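Local coordinates for protein deseasin MCP-01 (Pseudoalteromonas sp., PDB 3VV3) that degrades collagen as a serine protease of the subtilisin family, through a catalytic domain that binds calcium, at residues A[122-125]-A[126-130]; A[203-207]-A[208-212]; A[319-322]-A[323-327]. One frame throughout, in Å; residues are numbered along the deposited sequence.

Contact 1: A[122-125]-A[126-130]; sequences GVVG and VNHDV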
loop_
_atom_site.group_PDB
_atom_site.type_symbol
_atom_site.label_atom_id
_atom_site.label_comp_id
_atom_site.label_asym_id
_atom_site.label_seq_id
_atom_site.Cartn_x
_atom_site.Cartn_y
_atom_site.Cartn_z
ATOM N N GLY A 122 -21.540 0.851 9.493
ATOM C CA GLY A 122 -20.438 0.575 8.584
ATOM C C GLY A 122 -20.700 -0.317 7.383
ATOM O O GLY A 122 -21.612 -0.078 6.583
ATOM N N VAL A 123 -19.870 -1.352 7.250
ATOM C CA VAL A 123 -19.883 -2.216 6.080
ATOM C C VAL A 123 -20.378 -3.619 6.448
ATOM O O VAL A 123 -21.088 -3.794 7.433
ATOM C CB VAL A 123 -18.475 -2.278 5.437
ATOM C CG1 VAL A 123 -18.146 -0.934 4.782
ATOM C CG2 VAL A 123 -17.419 -2.593 6.489
ATOM N N VAL A 124 -20.019 -4.607 5.645
ATOM C CA VAL A 124 -20.336 -6.001 5.932
ATOM C C VAL A 124 -19.349 -6.862 5.160
ATOM O O VAL A 124 -18.977 -6.535 4.032
ATOM C CB VAL A 124 -21.795 -6.360 5.534
ATOM C CG1 VAL A 124 -22.083 -5.975 4.078
ATOM C CG2 VAL A 124 -22.073 -7.837 5.744
ATOM N N GLY A 125 -18.897 -7.948 5.773
ATOM C CA GLY A 125 -17.949 -8.826 5.110
ATOM C C GLY A 125 -18.630 -9.894 4.277
ATOM O O GLY A 125 -19.861 -9.974 4.228
ATOM N N VAL A 126 -17.834 -10.730 3.622
ATOM C CA VAL A 126 -18.402 -11.864 2.901
ATOM C C VAL A 126 -19.215 -12.711 3.886
ATOM O O VAL A 126 -20.247 -13.285 3.523
ATOM C CB VAL A 126 -17.318 -12.740 2.238
ATOM C CG1 VAL A 126 -17.954 -13.919 1.502
ATOM C CG2 VAL A 126 -16.459 -11.908 1.279
ATOM N N ASN A 127 -18.735 -12.784 5.126
ATOM C CA ASN A 127 -19.496 -13.363 6.234
ATOM C C ASN A 127 -20.111 -12.270 7.087
ATOM O O ASN A 127 -19.429 -11.301 7.436
ATOM C CB ASN A 127 -18.593 -14.219 7.134
ATOM C CG ASN A 127 -17.914 -15.339 6.383
ATOM O OD1 ASN A 127 -18.426 -16.453 6.309
ATOM N ND2 ASN A 127 -16.759 -15.043 5.805
ATOM N N HIS A 128 -21.393 -12.414 7.431
ATOM C CA HIS A 128 -22.002 -11.537 8.430
ATOM C C HIS A 128 -21.548 -11.962 9.811
ATOM O O HIS A 128 -21.406 -11.139 10.714
ATOM C CB HIS A 128 -23.526 -11.641 8.404
ATOM C CG HIS A 128 -24.145 -11.121 7.152
ATOM N ND1 HIS A 128 -25.451 -10.674 7.102
ATOM C CD2 HIS A 128 -23.645 -10.970 5.904
ATOM C CE1 HIS A 128 -25.725 -10.276 5.873
ATOM N NE2 HIS A 128 -24.647 -10.440 5.129
ATOM N N ASP A 129 -21.355 -13.268 9.966
ATOM C CA ASP A 129 -20.935 -13.864 11.229
ATOM C C ASP A 129 -19.795 -14.844 10.973
ATOM O O ASP A 129 -19.876 -15.675 10.075
ATOM C CB ASP A 129 -22.110 -14.600 11.875
ATOM C CG ASP A 129 -23.289 -13.682 12.144
ATOM O OD1 ASP A 129 -23.204 -12.862 13.081
ATOM O OD2 ASP A 129 -24.288 -13.774 11.407
ATOM N N VAL A 130 -18.735 -14.724 11.764
ATOM C CA VAL A 130 -17.543 -15.550 11.621
ATOM C C VAL A 130 -16.667 -15.205 12.818
ATOM O O VAL A 130 -16.948 -14.235 13.521
ATOM C CB VAL A 130 -16.808 -15.244 10.283
ATOM C CG1 VAL A 130 -16.212 -13.829 10.302
ATOM C CG2 VAL A 130 -15.735 -16.295 9.975
#
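The imidazole of His128 meets Val124 through one methyl: CG2 lies 3.5 Å from CD2 of His128 and approaches the ring obliquely. The same methyl is 3.7 Å from His128 NE2, so it sits nearer the CD2-NE2 side of the ring than ND1. The carbonyl oxygen of Gly125, 4.3 Å from His128 CD2, also approaches at a slant. Trp35 adds an edge-to-face ring contact from outside the turn. Val124 CG2 is placed for this by standing anti to its backbone N, while CG1 takes the position between N and the carbonyl carbon; His128 reaches back with CG beside its own N (chi1 -67°). The chain bends between them, bringing Val124 against the residue four positions on, but no hydrogen bond links 122-125 to 126-130. The bend belongs to the connection from helix 105-114 to strand 131-136 of the central parallel sheet of the subtilisin fold. Asn127 points away from 122-125 at CB, and its amide, the second flat group, bonds elsewhere: ND2 donates to the carbonyl oxygens of both Ile113, on helix 105-114, and Gly278, on helix 269-284, so a buried amide joins two helices. Beside it, the carbonyl oxygen of Val126 accepts from Trp35 NE1, and His128 O accepts from Asn63 ND2.

Contact 2: A[203-207]-A[208-212]; sequences DAVDN and DQNPH
Asp206 reaches forward over the turn toward Asp208 and Gln209, its CG anti to the backbone N (chi1 172°). From CB the chain runs to CG, which lies 3.7 Å from Asp208 N and 3.9 Å from Gln209 N. There it forks. OD1 accepts a hydrogen bond from Asp208 N at 2.9 Å, the donor standing 56° above the carboxylate plane. OD2 presses against Gln209 CG at 3.1 Å and accepts a hydrogen bond from a water, which in turn accepts from Gln209 NE2, so one water bridges the carboxylate of Asp206 and the amide of Gln209. The bend of Gln209 at chi2 brings its amide round to this water. The backbone of Asp206 does more: its carbonyl oxygen accepts from Gln209 N, Asn210 N and Asn210 ND2. Only the bond from Asn210 N lies in the carbonyl plane; the ND2 bond, 2.9 Å to Asp206 O, is tilted from it, and Gln209 N donates from above. Side-chain bond to residue i+2 with main-chain bonds to i+3 and i+4 makes this an Asx motif, wound like a single helical turn in the loop between strands 195-199 and 222-228. Asp208 OD1 comes within 4.1 Å of Asp206 OD1, a like-charge approach probably eased by the bonds that Asp208 receives from Ser244 and Thr243. Asn207 and His212 run side by side, amide and ring planes 12° apart; Asn207 ND2, 3.8 Å from His212 CB, donates to Ala200 O, while His212 ND1 pairs with Ser215 OG. Val205 packs on Gly176 of the second subunit and His212 on Asp203 of the same neighbour.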
loop_
_atom_site.group_PDB
_atom_site.type_symbol
_atom_site.label_atom_id
_atom_site.label_comp_id
_atom_site.label_asym_id
_atom_site.label_seq_id
_atom_site.Cartn_x
_atom_site.Cartn_y
_atom_site.Cartn_z
ATOM N N ASP A 203 2.536 -5.521 -8.631
ATOM C CA ASP A 203 3.543 -4.958 -9.513
ATOM C C ASP A 203 3.307 -5.260 -10.991
ATOM O O ASP A 203 4.175 -5.015 -11.820
ATOM C CB ASP A 203 4.944 -5.408 -9.087
ATOM C CG ASP A 203 6.029 -4.515 -9.657
ATOM O OD1 ASP A 203 6.004 -3.301 -9.361
ATOM O OD2 ASP A 203 6.889 -5.020 -10.410
ATOM N N ALA A 204 2.130 -5.777 -11.321
ATOM C CA ALA A 204 1.728 -5.908 -12.724
ATOM C C ALA A 204 2.752 -6.642 -13.592
ATOM O O ALA A 204 3.107 -6.179 -14.680
ATOM C CB ALA A 204 1.405 -4.534 -13.320
ATOM N N VAL A 205 3.207 -7.795 -13.111
ATOM C CA VAL A 205 4.091 -8.664 -13.880
ATOM C C VAL A 205 3.661 -10.122 -13.767
ATOM O O VAL A 205 2.826 -10.478 -12.930
ATOM C CB VAL A 205 5.561 -8.542 -13.438
ATOM C CG1 VAL A 205 6.088 -7.132 -13.732
ATOM C CG2 VAL A 205 5.711 -8.900 -11.963
ATOM N N ASP A 206 4.256 -10.948 -14.619
ATOM C CA ASP A 206 3.970 -12.379 -14.701
ATOM C C ASP A 206 4.752 -13.158 -13.644
ATOM O O ASP A 206 5.983 -13.221 -13.693
ATOM C CB ASP A 206 4.329 -12.852 -16.116
ATOM C CG ASP A 206 4.272 -14.358 -16.277
ATOM O OD1 ASP A 206 3.658 -15.040 -15.429
ATOM O OD2 ASP A 206 4.846 -14.856 -17.273
ATOM N N ASN A 207 4.038 -13.747 -12.683
ATOM C CA ASN A 207 4.676 -14.452 -11.574
ATOM C C ASN A 207 5.284 -15.797 -11.972
ATOM O O ASN A 207 6.077 -16.364 -11.222
ATOM C CB ASN A 207 3.703 -14.648 -10.405
ATOM C CG ASN A 207 3.418 -13.359 -9.658
ATOM O OD1 ASN A 207 3.996 -12.316 -9.951
ATOM N ND2 ASN A 207 2.529 -13.434 -8.667
ATOM N N ASP A 208 4.910 -16.303 -13.145
ATOM C CA ASP A 208 5.535 -17.520 -13.650
ATOM C C ASP A 208 6.992 -17.249 -14.028
ATOM O O ASP A 208 7.837 -18.135 -13.926
ATOM C CB ASP A 208 4.763 -18.098 -14.841
ATOM C CG ASP A 208 3.474 -18.786 -14.427
ATOM O OD1 ASP A 208 2.932 -18.452 -13.354
ATOM O OD2 ASP A 208 2.995 -19.663 -15.181
ATOM N N GLN A 209 7.284 -16.021 -14.453
ATOM C CA GLN A 209 8.657 -15.641 -14.806
ATOM C C GLN A 209 9.354 -14.892 -13.680
ATOM O O GLN A 209 10.584 -14.839 -13.622
ATOM C CB GLN A 209 8.657 -14.760 -16.051
ATOM C CG GLN A 209 7.942 -15.368 -17.236
ATOM C CD GLN A 209 8.891 -16.005 -18.221
ATOM O OE1 GLN A 209 9.967 -15.468 -18.496
ATOM N NE2 GLN A 209 8.499 -17.153 -18.770
ATOM N N ASN A 210 8.557 -14.297 -12.799
ATOM C CA ASN A 210 9.058 -13.454 -11.726
ATOM C C ASN A 210 8.397 -13.868 -10.419
ATOM O O ASN A 210 7.430 -13.241 -9.999
ATOM C CB ASN A 210 8.717 -11.988 -12.015
ATOM C CG ASN A 210 9.155 -11.543 -13.404
ATOM O OD1 ASN A 210 10.319 -11.207 -13.611
ATOM N ND2 ASN A 210 8.226 -11.540 -14.360
ATOM N N PRO A 211 8.901 -14.936 -9.781
ATOM C CA PRO A 211 8.243 -15.483 -8.588
ATOM C C PRO A 211 8.078 -14.472 -7.452
ATOM O O PRO A 211 8.954 -13.647 -7.202
ATOM C CB PRO A 211 9.177 -16.623 -8.165
ATOM C CG PRO A 211 9.834 -17.042 -9.442
ATOM C CD PRO A 211 10.046 -15.765 -10.202
ATOM N N HIS A 212 6.938 -14.569 -6.780
ATOM C CA HIS A 212 6.551 -13.697 -5.684
ATOM C C HIS A 212 6.149 -14.625 -4.555
ATOM O O HIS A 212 5.418 -15.587 -4.783
ATOM C CB HIS A 212 5.355 -12.848 -6.127
ATOM C CG HIS A 212 4.670 -12.102 -5.022
ATOM N ND1 HIS A 212 3.587 -12.614 -4.335
ATOM C CD2 HIS A 212 4.875 -10.858 -4.523
ATOM C CE1 HIS A 212 3.176 -11.730 -3.442
ATOM N NE2 HIS A 212 3.937 -10.653 -3.539
HETATM O O HOH W 1 5.303 -17.087 -18.506
#

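Contact 3: A[319-322]-A[323-327]; sequences LNVN and QALID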
loop_
_atom_site.group_PDB
_atom_site.type_symbol
_atom_site.label_atom_id
_atom_site.label_comp_id
_atom_site.label_asym_id
_atom_site.label_seq_id
_atom_site.Cartn_x
_atom_site.Cartn_y
_atom_site.Cartn_z
ATOM N N LEU A 319 -13.917 -14.903 -8.543
ATOM C CA LEU A 319 -14.701 -15.437 -7.423
ATOM C C LEU A 319 -16.207 -15.219 -7.543
ATOM O O LEU A 319 -16.671 -14.115 -7.823
ATOM C CB LEU A 319 -14.214 -14.818 -6.112
ATOM C CG LEU A 319 -14.921 -15.227 -4.818
ATOM C CD1 LEU A 319 -14.673 -16.692 -4.487
ATOM C CD2 LEU A 319 -14.457 -14.313 -3.683
ATOM N N ASN A 320 -16.971 -16.281 -7.305
ATOM C CA ASN A 320 -18.410 -16.151 -7.169
ATOM C C ASN A 320 -18.874 -16.991 -5.993
ATOM O O ASN A 320 -18.921 -18.216 -6.077
ATOM C CB ASN A 320 -19.134 -16.582 -8.446
ATOM C CG ASN A 320 -20.611 -16.252 -8.395
ATOM O OD1 ASN A 320 -21.302 -16.607 -7.438
ATOM N ND2 ASN A 320 -21.094 -15.531 -9.404
ATOM N N VAL A 321 -19.192 -16.326 -4.888
ATOM C CA VAL A 321 -19.439 -17.049 -3.649
ATOM C C VAL A 321 -20.824 -17.687 -3.649
ATOM O O VAL A 321 -21.039 -18.712 -2.997
ATOM C CB VAL A 321 -19.192 -16.190 -2.388
ATOM C CG1 VAL A 321 -20.203 -15.045 -2.279
ATOM C CG2 VAL A 321 -19.205 -17.084 -1.123
ATOM N N ASN A 322 -21.752 -17.107 -4.409
ATOM C CA ASN A 322 -23.052 -17.750 -4.556
ATOM C C ASN A 322 -22.883 -19.121 -5.195
ATOM O O ASN A 322 -23.375 -20.128 -4.674
ATOM C CB ASN A 322 -24.014 -16.891 -5.383
ATOM C CG ASN A 322 -25.398 -17.521 -5.489
ATOM O OD1 ASN A 322 -25.994 -17.907 -4.481
ATOM N ND2 ASN A 322 -25.901 -17.647 -6.712
ATOM N N GLN A 323 -22.190 -19.167 -6.328
ATOM C CA GLN A 323 -21.986 -20.442 -7.010
ATOM C C GLN A 323 -21.159 -21.408 -6.158
ATOM O O GLN A 323 -21.347 -22.620 -6.220
ATOM C CB GLN A 323 -21.340 -20.254 -8.384
ATOM C CG GLN A 323 -21.432 -21.501 -9.268
ATOM C CD GLN A 323 -22.873 -21.839 -9.656
ATOM O OE1 GLN A 323 -23.622 -20.975 -10.111
ATOM N NE2 GLN A 323 -23.263 -23.100 -9.474
ATOM N N ALA A 324 -20.244 -20.870 -5.360
ATOM C CA ALA A 324 -19.438 -21.712 -4.494
ATOM C C ALA A 324 -20.333 -22.435 -3.489
ATOM O O ALA A 324 -20.178 -23.635 -3.267
ATOM C CB ALA A 324 -18.387 -20.877 -3.762
ATOM N N LEU A 325 -21.255 -21.695 -2.875
ATOM C CA LEU A 325 -22.179 -22.277 -1.898
ATOM C C LEU A 325 -23.089 -23.302 -2.559
ATOM O O LEU A 325 -23.357 -24.364 -1.995
ATOM C CB LEU A 325 -23.033 -21.198 -1.227
ATOM C CG LEU A 325 -22.481 -20.532 0.034
ATOM C CD1 LEU A 325 -21.028 -20.140 -0.102
ATOM C CD2 LEU A 325 -23.335 -19.353 0.459
ATOM N N ILE A 326 -23.583 -22.968 -3.745
ATOM C CA ILE A 326 -24.420 -23.903 -4.499
ATOM C C ILE A 326 -23.652 -25.190 -4.810
ATOM O O ILE A 326 -24.144 -26.305 -4.583
ATOM C CB ILE A 326 -24.912 -23.270 -5.813
ATOM C CG1 ILE A 326 -25.849 -22.101 -5.521
ATOM C CG2 ILE A 326 -25.579 -24.315 -6.700
ATOM C CD1 ILE A 326 -26.260 -21.332 -6.766
ATOM N N ASP A 327 -22.436 -25.040 -5.323
ATOM C CA ASP A 327 -21.629 -26.197 -5.685
ATOM C C ASP A 327 -21.184 -27.012 -4.470
ATOM O O ASP A 327 -20.827 -28.180 -4.607
ATOM C CB ASP A 327 -20.415 -25.773 -6.515
ATOM C CG ASP A 327 -20.799 -25.266 -7.898
ATOM O OD1 ASP A 327 -21.997 -25.320 -8.258
ATOM O OD2 ASP A 327 -19.893 -24.820 -8.632
#
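Asn320 caps the helix 321-327: its OD1 accepts a nearly straight hydrogen bond from Gln323 N at 2.9 Å (172° at the hydrogen), met from above the amide plane. This N-cap depends on the side chain standing anti to its backbone N (chi1 -171°), which carries OD1 over the first turn. Behind the cap the ordinary helical bonds begin, Ala324 N to Asn320 O, Leu325 N to Val321 O and Ile326 N to Asn322 O. Side chains one turn apart then meet. Val321 and Leu325 lie side by side, pointing the same way, with Val321 CG2 3.7 Å from Leu325 CD1, and that CD1 also folds over Val321 O at 3.2 Å. Asn322 crosses Ile326 obliquely: the tip methyl CD1 of Ile326 rests 3.7 Å from Asn322 ND2. Further along, Gln323, bent at chi2, carries its amide forward along the helix, where NE2 donates to Asp327 OD1 at 2.8 Å. What holds the cap in place is the other end of its amide. Asn320 ND2 donates to Asp30 and Asp304; Asp30 is a ligand at two neighbouring calcium sites, so Asn320 is second-shell to them and links the start of the helix to the metal-binding loop. Outward, Val321, Asn322 and Leu325 face the short helix 31-34, Val321 and Ala324 pack on helix 269-284, and Ala324 and Asp327 touch helix 292-301, while Leu319, just past strand 317-318, bonds through its backbone to Gly248 of the edge strand 247-250.

The three contacts follow one another along the chain without overlap. Contacts 1 and 2 lie in loops that connect to the central parallel sheet, ahead of strand 131-136 and between strands 195-199 and 222-228, on opposite sides of the chain's centre with their own centres about 32 Å apart. Contact 3 is the last helix, its centre about 17 Å from that of contact 1 and 28 Å from that of contact 2. Contacts 1 and 3 touch, Val126 CG1 lying 4.3 Å from Val321 CG2, and both pack on helix 269-284; contact 3 is also tied to the calcium sites through Asp30. Contact 2 instead reaches the second subunit.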